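Beta-galacturonidase (Eisenbergiella tayi, PDB 6NCX) belongs to glycoside hydrolase family 2, probably releases beta-linked uronic acids, and binds galacturonate in its active site. Local coordinates at residues 276-281 with 508-513; 431-436 with 466-471. All blocks are in the same frame, centred on the assembly; numbering follows the deposited sequence.

Contact 1: 276-281 with 508-513; sequences CRHEDH and YIWQFC. With ADA (alpha-D-galactopyranuronic acid), chain I.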
loop_
_atom_site.group_PDB
_atom_site.type_symbol
_atom_site.label_atom_id
_atom_site.label_comp_id
_atom_site.label_asym_id
_atom_site.label_seq_id
_atom_site.Cartn_x
_atom_site.Cartn_y
_atom_site.Cartn_z
ATOM N N CYS C 276 -10.167 5.781 -23.465
ATOM C CA CYS C 276 -11.444 5.945 -22.795
ATOM C C CYS C 276 -11.207 6.659 -21.470
ATOM O O CYS C 276 -10.328 6.265 -20.697
ATOM C CB CYS C 276 -12.099 4.588 -22.533
ATOM S SG CYS C 276 -12.431 3.615 -24.013
ATOM N N ARG C 277 -11.995 7.694 -21.191
ATOM C CA ARG C 277 -11.861 8.403 -19.925
ATOM C C ARG C 277 -13.240 8.706 -19.374
ATOM O O ARG C 277 -14.052 9.340 -20.055
ATOM C CB ARG C 277 -11.058 9.695 -20.090
ATOM C CG ARG C 277 -11.151 10.605 -18.885
ATOM C CD ARG C 277 -10.389 11.890 -19.152
ATOM N NE ARG C 277 -10.443 12.791 -18.011
ATOM C CZ ARG C 277 -11.416 13.663 -17.792
ATOM N NH1 ARG C 277 -12.408 13.768 -18.641
ATOM N NH2 ARG C 277 -11.379 14.445 -16.728
ATOM N N HIS C 278 -13.502 8.249 -18.148
ATOM C CA HIS C 278 -14.685 8.648 -17.396
ATOM C C HIS C 278 -14.457 10.014 -16.756
ATOM O O HIS C 278 -13.314 10.434 -16.531
ATOM C CB HIS C 278 -14.997 7.637 -16.291
ATOM C CG HIS C 278 -15.973 6.584 -16.688
ATOM N ND1 HIS C 278 -17.314 6.843 -16.852
ATOM C CD2 HIS C 278 -15.810 5.260 -16.934
ATOM C CE1 HIS C 278 -17.937 5.727 -17.190
ATOM N NE2 HIS C 278 -17.050 4.749 -17.236
ATOM N N GLU C 279 -15.558 10.705 -16.447
ATOM C CA GLU C 279 -15.505 11.890 -15.582
ATOM C C GLU C 279 -15.586 11.395 -14.145
ATOM O O GLU C 279 -16.659 11.310 -13.549
ATOM C CB GLU C 279 -16.624 12.880 -15.896
ATOM C CG GLU C 279 -16.642 13.426 -17.315
ATOM C CD GLU C 279 -17.675 14.543 -17.512
ATOM O OE1 GLU C 279 -17.306 15.596 -18.096
ATOM O OE2 GLU C 279 -18.860 14.368 -17.107
ATOM N N ASP C 280 -14.433 11.050 -13.581
ATOM C CA ASP C 280 -14.378 10.476 -12.250
ATOM C C ASP C 280 -13.037 10.823 -11.622
ATOM O O ASP C 280 -12.005 10.798 -12.301
ATOM C CB ASP C 280 -14.578 8.949 -12.299
ATOM C CG ASP C 280 -14.891 8.349 -10.923
ATOM O OD1 ASP C 280 -13.940 7.946 -10.188
ATOM O OD2 ASP C 280 -16.098 8.314 -10.578
ATOM N N HIS C 281 -13.069 11.135 -10.316
ATOM C CA HIS C 281 -11.935 11.548 -9.511
ATOM C C HIS C 281 -12.349 11.309 -8.072
ATOM O O HIS C 281 -13.509 11.567 -7.736
ATOM C CB HIS C 281 -11.575 13.017 -9.736
ATOM C CG HIS C 281 -10.340 13.473 -9.019
ATOM N ND1 HIS C 281 -10.308 13.710 -7.661
ATOM C CD2 HIS C 281 -9.100 13.775 -9.482
ATOM C CE1 HIS C 281 -9.094 14.111 -7.313
ATOM N NE2 HIS C 281 -8.341 14.159 -8.399
ATOM N N TYR C 508 -8.909 2.991 -28.640
ATOM C CA TYR C 508 -9.064 3.653 -27.354
ATOM C C TYR C 508 -8.773 2.604 -26.288
ATOM O O TYR C 508 -9.438 1.564 -26.246
ATOM C CB TYR C 508 -10.475 4.244 -27.171
ATOM C CG TYR C 508 -10.730 5.441 -28.042
ATOM C CD1 TYR C 508 -11.323 5.295 -29.291
ATOM C CD2 TYR C 508 -10.334 6.710 -27.646
ATOM C CE1 TYR C 508 -11.523 6.371 -30.108
ATOM C CE2 TYR C 508 -10.537 7.812 -28.466
ATOM C CZ TYR C 508 -11.124 7.622 -29.694
ATOM O OH TYR C 508 -11.337 8.677 -30.526
ATOM N N ILE C 509 -7.761 2.857 -25.456
ATOM C CA ILE C 509 -7.490 1.973 -24.326
ATOM C C ILE C 509 -8.583 2.161 -23.278
ATOM O O ILE C 509 -8.981 3.295 -22.959
ATOM C CB ILE C 509 -6.079 2.233 -23.754
ATOM C CG1 ILE C 509 -5.009 1.721 -24.725
ATOM C CG2 ILE C 509 -5.863 1.530 -22.413
ATOM C CD1 ILE C 509 -3.580 2.021 -24.291
ATOM N N TRP C 510 -9.123 1.051 -22.782
ATOM C CA TRP C 510 -9.917 1.084 -21.561
ATOM C C TRP C 510 -8.994 0.706 -20.404
ATOM O O TRP C 510 -8.502 -0.429 -20.335
ATOM C CB TRP C 510 -11.123 0.154 -21.627
ATOM C CG TRP C 510 -11.953 0.231 -20.361
ATOM C CD1 TRP C 510 -11.682 -0.379 -19.160
ATOM C CD2 TRP C 510 -13.172 0.977 -20.162
ATOM N NE1 TRP C 510 -12.643 -0.052 -18.237
ATOM C CE2 TRP C 510 -13.577 0.768 -18.822
ATOM C CE3 TRP C 510 -13.958 1.797 -20.985
ATOM C CZ2 TRP C 510 -14.742 1.357 -18.282
ATOM C CZ3 TRP C 510 -15.120 2.372 -20.445
ATOM C CH2 TRP C 510 -15.485 2.158 -19.109
ATOM N N GLN C 511 -8.724 1.661 -19.515
ATOM C CA GLN C 511 -9.128 3.064 -19.645
ATOM C C GLN C 511 -8.052 3.942 -18.995
ATOM O O GLN C 511 -7.056 3.436 -18.461
ATOM C CB GLN C 511 -10.486 3.337 -18.984
ATOM C CG GLN C 511 -10.471 3.123 -17.477
ATOM C CD GLN C 511 -11.778 3.475 -16.807
ATOM O OE1 GLN C 511 -12.387 4.499 -17.106
ATOM N NE2 GLN C 511 -12.218 2.616 -15.885
ATOM N N PHE C 512 -8.273 5.256 -19.016
ATOM C CA PHE C 512 -7.258 6.182 -18.523
ATOM C C PHE C 512 -6.989 5.972 -17.033
ATOM O O PHE C 512 -5.848 5.732 -16.624
ATOM C CB PHE C 512 -7.684 7.628 -18.812
ATOM C CG PHE C 512 -6.844 8.645 -18.098
ATOM C CD1 PHE C 512 -7.379 9.409 -17.065
ATOM C CD2 PHE C 512 -5.505 8.802 -18.428
ATOM C CE1 PHE C 512 -6.592 10.338 -16.385
ATOM C CE2 PHE C 512 -4.716 9.714 -17.754
ATOM C CZ PHE C 512 -5.265 10.491 -16.724
ATOM N N CYS C 513 -8.030 6.046 -16.205
ATOM C CA CYS C 513 -7.869 5.978 -14.763
ATOM C C CYS C 513 -8.891 5.020 -14.170
ATOM O O CYS C 513 -9.902 4.693 -14.796
ATOM C CB CYS C 513 -8.018 7.363 -14.118
ATOM S SG CYS C 513 -9.680 8.107 -14.287
HETATM C C1 ADA I . -17.366 -2.856 -21.293
HETATM C C2 ADA I . -17.959 -1.473 -20.939
HETATM C C3 ADA I . -17.178 -0.661 -19.974
HETATM C C4 ADA I . -16.494 -1.447 -18.910
HETATM C C5 ADA I . -15.769 -2.671 -19.483
HETATM C C6 ADA I . -15.105 -3.550 -18.420
HETATM O O1 ADA I . -16.407 -2.776 -22.322
HETATM O O2 ADA I . -18.191 -0.764 -22.122
HETATM O O3 ADA I . -18.009 0.319 -19.392
HETATM O O4 ADA I . -17.431 -1.899 -17.961
HETATM O O5 ADA I . -16.728 -3.525 -20.171
HETATM O O6B ADA I . -14.310 -3.075 -17.565
HETATM O O6A ADA I . -15.376 -4.777 -18.422
HETATM O O HOH W 1 -11.345 6.848 -16.881
#
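Cys276 lies against 508-512, where strand 504-509 runs out into a loop, and provides the tight part of this buried contact. Its SG, held beside the backbone N (chi1 -60°), rests 3.8 Å from Tyr508 CB, while its CB approaches Trp510 CE3 obliquely. Its main chain bonds twice: Cys276 N donates to Ile509 O at 2.8 Å, and Cys276 O accepts from Phe512 N, also at 2.8 Å. The second bond falls one residue beyond the regular parallel pattern, where the cis peptide between Trp510 and Gln511 turns the chain. The strands joined here, 268-276 and 504-509, are the first and last of the TIM barrel, so the contact closes the barrel at the end that carries the sugar site; a cis peptide after a tryptophan at this place recurs in related glycosidases. Trp510 stands between two layers. Galacturonate covers one indole face, with its C4 3.4 Å from Trp510 CZ2, and Gln511 CB backs the opposite face near the rim. The indole NE1 is hydrogen-bonded to Asn530 OD1, which helps fix the rotation of the ring. His278 stands steeply against this indole, planes at 88°, with NE2 3.6 Å from Trp510 CH2; its ND1 is held by Tyr313. Gln511 OE1 comes in at the edge of the His278 ring, in its plane, 3.5 Å from CD2. Towards Cys513 the segments separate and the packing gives way to water. One water accepts from His278 N (2.9 Å), donates to Gln511 OE1 and receives a weak bond from Cys513 N, so that a water, rather than a direct bond, links the two main chains here. Farther on, Cys513 SG comes no nearer to Asp280 O than 4.1 Å, and Asp280 turns its carboxylate to Tyr135.

Contact 2: 431-436 with 466-471; sequences PKWYHD and IGAGAI. With ADA (alpha-D-galactopyranuronic acid), chain I.
Tyr434 OH, one residue from the indole of Trp433 that packs on Gly469, is gripped by two groups: it donates to O6A of galacturonate at 2.6 Å and is also hydrogen-bonded to Lys532 NZ. The sugar oxygen meets the phenol at its edge, near the ring plane, and the nearby ammonium group would be expected to stabilise the carboxylate's negative charge. Trp433 CD1 sits 3.5 Å above the centre of the Tyr434 ring, so the indole backs the binding residue from one side. Because Trp433 CG is anti to the backbone N (chi1 -176°), the indole extends across to 466-471. There the Ala468-Gly469 backbone crosses one indole face: Gly469 N lies 3.4 Å above the plane over its centre, and Gly469 CA makes a CH-pi contact 4.0 Å from the centroid of the six-membered ring. Gly469 has no side chain to hold the main chain off, which allows this close approach. Ala468 CB meets the ring at CE3, 3.9 Å away, and Gly467 O approaches Trp433 CB. Nearer the strands, Pro431 CD touches Ile466 CD1 at 4.2 Å beside Val439 of helix 439-453, their side chains crossing at about a right angle. Gln494 NE2 bonds both Pro431 O and Gly467 O, tying the two loops to helix 484-499. Phe522 of the third subunit makes an edge-to-face pair with Trp433, bringing the assembly up to the site. These are the loops that follow neighbouring parallel strands, 425-428 and 461-466, at the ligand-bearing end of a TIM barrel, where family 2 glycosidases form their active site.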
loop_
_atom_site.group_PDB
_atom_site.type_symbol
_atom_site.label_atom_id
_atom_site.label_comp_id
_atom_site.label_asym_id
_atom_site.label_seq_id
_atom_site.Cartn_x
_atom_site.Cartn_y
_atom_site.Cartn_z
ATOM N N PRO C 431 -9.420 -9.795 -25.125
ATOM C CA PRO C 431 -8.549 -10.971 -25.097
ATOM C C PRO C 431 -7.335 -10.662 -24.236
ATOM O O PRO C 431 -6.810 -9.540 -24.255
ATOM C CB PRO C 431 -8.171 -11.170 -26.569
ATOM C CG PRO C 431 -8.094 -9.765 -27.083
ATOM C CD PRO C 431 -9.233 -9.030 -26.382
ATOM N N LYS C 432 -6.921 -11.660 -23.455
ATOM C CA LYS C 432 -5.877 -11.631 -22.433
ATOM C C LYS C 432 -6.368 -11.048 -21.106
ATOM O O LYS C 432 -5.658 -11.168 -20.107
ATOM C CB LYS C 432 -4.603 -10.874 -22.861
ATOM C CG LYS C 432 -3.874 -11.514 -24.030
ATOM C CD LYS C 432 -4.091 -13.015 -24.058
ATOM C CE LYS C 432 -2.963 -13.775 -23.430
ATOM N NZ LYS C 432 -2.295 -14.655 -24.447
ATOM N N TRP C 433 -7.542 -10.421 -21.048
ATOM C CA TRP C 433 -8.076 -10.120 -19.732
ATOM C C TRP C 433 -9.220 -11.079 -19.416
ATOM O O TRP C 433 -9.062 -11.973 -18.574
ATOM C CB TRP C 433 -8.519 -8.662 -19.612
ATOM C CG TRP C 433 -8.984 -8.349 -18.209
ATOM C CD1 TRP C 433 -10.242 -7.948 -17.820
ATOM C CD2 TRP C 433 -8.205 -8.459 -17.005
ATOM N NE1 TRP C 433 -10.275 -7.778 -16.451
ATOM C CE2 TRP C 433 -9.047 -8.090 -15.927
ATOM C CE3 TRP C 433 -6.873 -8.820 -16.734
ATOM C CZ2 TRP C 433 -8.605 -8.069 -14.608
ATOM C CZ3 TRP C 433 -6.428 -8.804 -15.408
ATOM C CH2 TRP C 433 -7.292 -8.422 -14.366
ATOM N N TYR C 434 -10.363 -10.926 -20.093
ATOM C CA TYR C 434 -11.498 -11.806 -19.817
ATOM C C TYR C 434 -11.397 -13.162 -20.524
ATOM O O TYR C 434 -11.987 -14.135 -20.047
ATOM C CB TYR C 434 -12.810 -11.121 -20.215
ATOM C CG TYR C 434 -13.228 -9.945 -19.352
ATOM C CD1 TYR C 434 -13.274 -10.050 -17.967
ATOM C CD2 TYR C 434 -13.613 -8.727 -19.944
ATOM C CE1 TYR C 434 -13.667 -8.981 -17.182
ATOM C CE2 TYR C 434 -14.007 -7.650 -19.179
ATOM C CZ TYR C 434 -14.029 -7.777 -17.797
ATOM O OH TYR C 434 -14.423 -6.701 -17.037
ATOM N N HIS C 435 -10.692 -13.247 -21.663
ATOM C CA HIS C 435 -10.531 -14.483 -22.430
ATOM C C HIS C 435 -9.052 -14.746 -22.654
ATOM O O HIS C 435 -8.280 -13.813 -22.913
ATOM C CB HIS C 435 -11.227 -14.423 -23.810
ATOM C CG HIS C 435 -12.612 -13.859 -23.768
ATOM N ND1 HIS C 435 -12.889 -12.548 -24.091
ATOM C CD2 HIS C 435 -13.799 -14.425 -23.439
ATOM C CE1 HIS C 435 -14.187 -12.328 -23.957
ATOM N NE2 HIS C 435 -14.762 -13.452 -23.565
ATOM N N ASP C 436 -8.657 -16.015 -22.589
ATOM C CA ASP C 436 -7.243 -16.354 -22.754
ATOM C C ASP C 436 -6.892 -16.728 -24.185
ATOM O O ASP C 436 -6.136 -17.668 -24.428
ATOM C CB ASP C 436 -6.854 -17.464 -21.788
ATOM C CG ASP C 436 -6.050 -16.942 -20.600
ATOM O OD1 ASP C 436 -6.083 -15.710 -20.332
ATOM O OD2 ASP C 436 -5.372 -17.765 -19.944
ATOM N N ILE C 466 -9.986 -1.736 -25.276
ATOM C CA ILE C 466 -9.144 -2.876 -24.940
ATOM C C ILE C 466 -8.304 -2.445 -23.747
ATOM O O ILE C 466 -8.042 -1.257 -23.552
ATOM C CB ILE C 466 -8.282 -3.317 -26.155
ATOM C CG1 ILE C 466 -7.651 -4.697 -25.959
ATOM C CG2 ILE C 466 -7.208 -2.319 -26.445
ATOM C CD1 ILE C 466 -7.345 -5.404 -27.309
ATOM N N GLY C 467 -7.896 -3.406 -22.939
ATOM C CA GLY C 467 -7.102 -3.104 -21.764
ATOM C C GLY C 467 -7.128 -4.278 -20.804
ATOM O O GLY C 467 -7.562 -5.385 -21.146
ATOM N N ALA C 468 -6.653 -4.006 -19.590
ATOM C CA ALA C 468 -6.566 -5.018 -18.549
ATOM C C ALA C 468 -6.613 -4.359 -17.174
ATOM O O ALA C 468 -6.175 -3.218 -16.997
ATOM C CB ALA C 468 -5.285 -5.853 -18.688
ATOM N N GLY C 469 -7.114 -5.101 -16.191
ATOM C CA GLY C 469 -7.118 -4.596 -14.834
ATOM C C GLY C 469 -5.796 -4.827 -14.110
ATOM O O GLY C 469 -4.983 -5.692 -14.460
ATOM N N ALA C 470 -5.593 -4.026 -13.067
ATOM C CA ALA C 470 -4.441 -4.144 -12.189
ATOM C C ALA C 470 -4.729 -3.296 -10.969
ATOM O O ALA C 470 -5.191 -2.165 -11.109
ATOM C CB ALA C 470 -3.141 -3.681 -12.862
ATOM N N ILE C 471 -4.479 -3.827 -9.777
ATOM C CA ILE C 471 -4.620 -3.060 -8.543
ATOM C C ILE C 471 -3.269 -2.420 -8.251
ATOM O O ILE C 471 -2.281 -3.126 -7.999
ATOM C CB ILE C 471 -5.082 -3.935 -7.374
ATOM C CG1 ILE C 471 -6.371 -4.664 -7.730
ATOM C CG2 ILE C 471 -5.308 -3.085 -6.157
ATOM C CD1 ILE C 471 -6.802 -5.662 -6.686
HETATM C C1 ADA I . -17.366 -2.856 -21.293
HETATM C C2 ADA I . -17.959 -1.473 -20.939
HETATM C C3 ADA I . -17.178 -0.661 -19.974
HETATM C C4 ADA I . -16.494 -1.447 -18.910
HETATM C C5 ADA I . -15.769 -2.671 -19.483
HETATM C C6 ADA I . -15.105 -3.550 -18.420
HETATM O O1 ADA I . -16.407 -2.776 -22.322
HETATM O O2 ADA I . -18.191 -0.764 -22.122
HETATM O O3 ADA I . -18.009 0.319 -19.392
HETATM O O4 ADA I . -17.431 -1.899 -17.961
HETATM O O5 ADA I . -16.728 -3.525 -20.171
HETATM O O6B ADA I . -14.310 -3.075 -17.565
HETATM O O6A ADA I . -15.376 -4.777 -18.422
#

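The centres of contacts 1 and 2 lie 15 Å apart, and along the chain contact 2 is nested within the loop that contact 1 closes. They meet directly where Trp510 N approaches Ile466 O at 2.7 Å, probably a hydrogen bond where the neighbouring strands 461-466 and 504-509 end. Both reach the same galacturonate from different directions: contact 1 offers the indole face of Trp510 to the sugar ring, contact 2 the hydroxyl of Tyr434 to its carboxylate. Lys532 connects them, hydrogen-bonded by its backbone to Gln511 and by NZ to the ligand. Glu465, the residue before Ile466, also binds the sugar, as does Asn530.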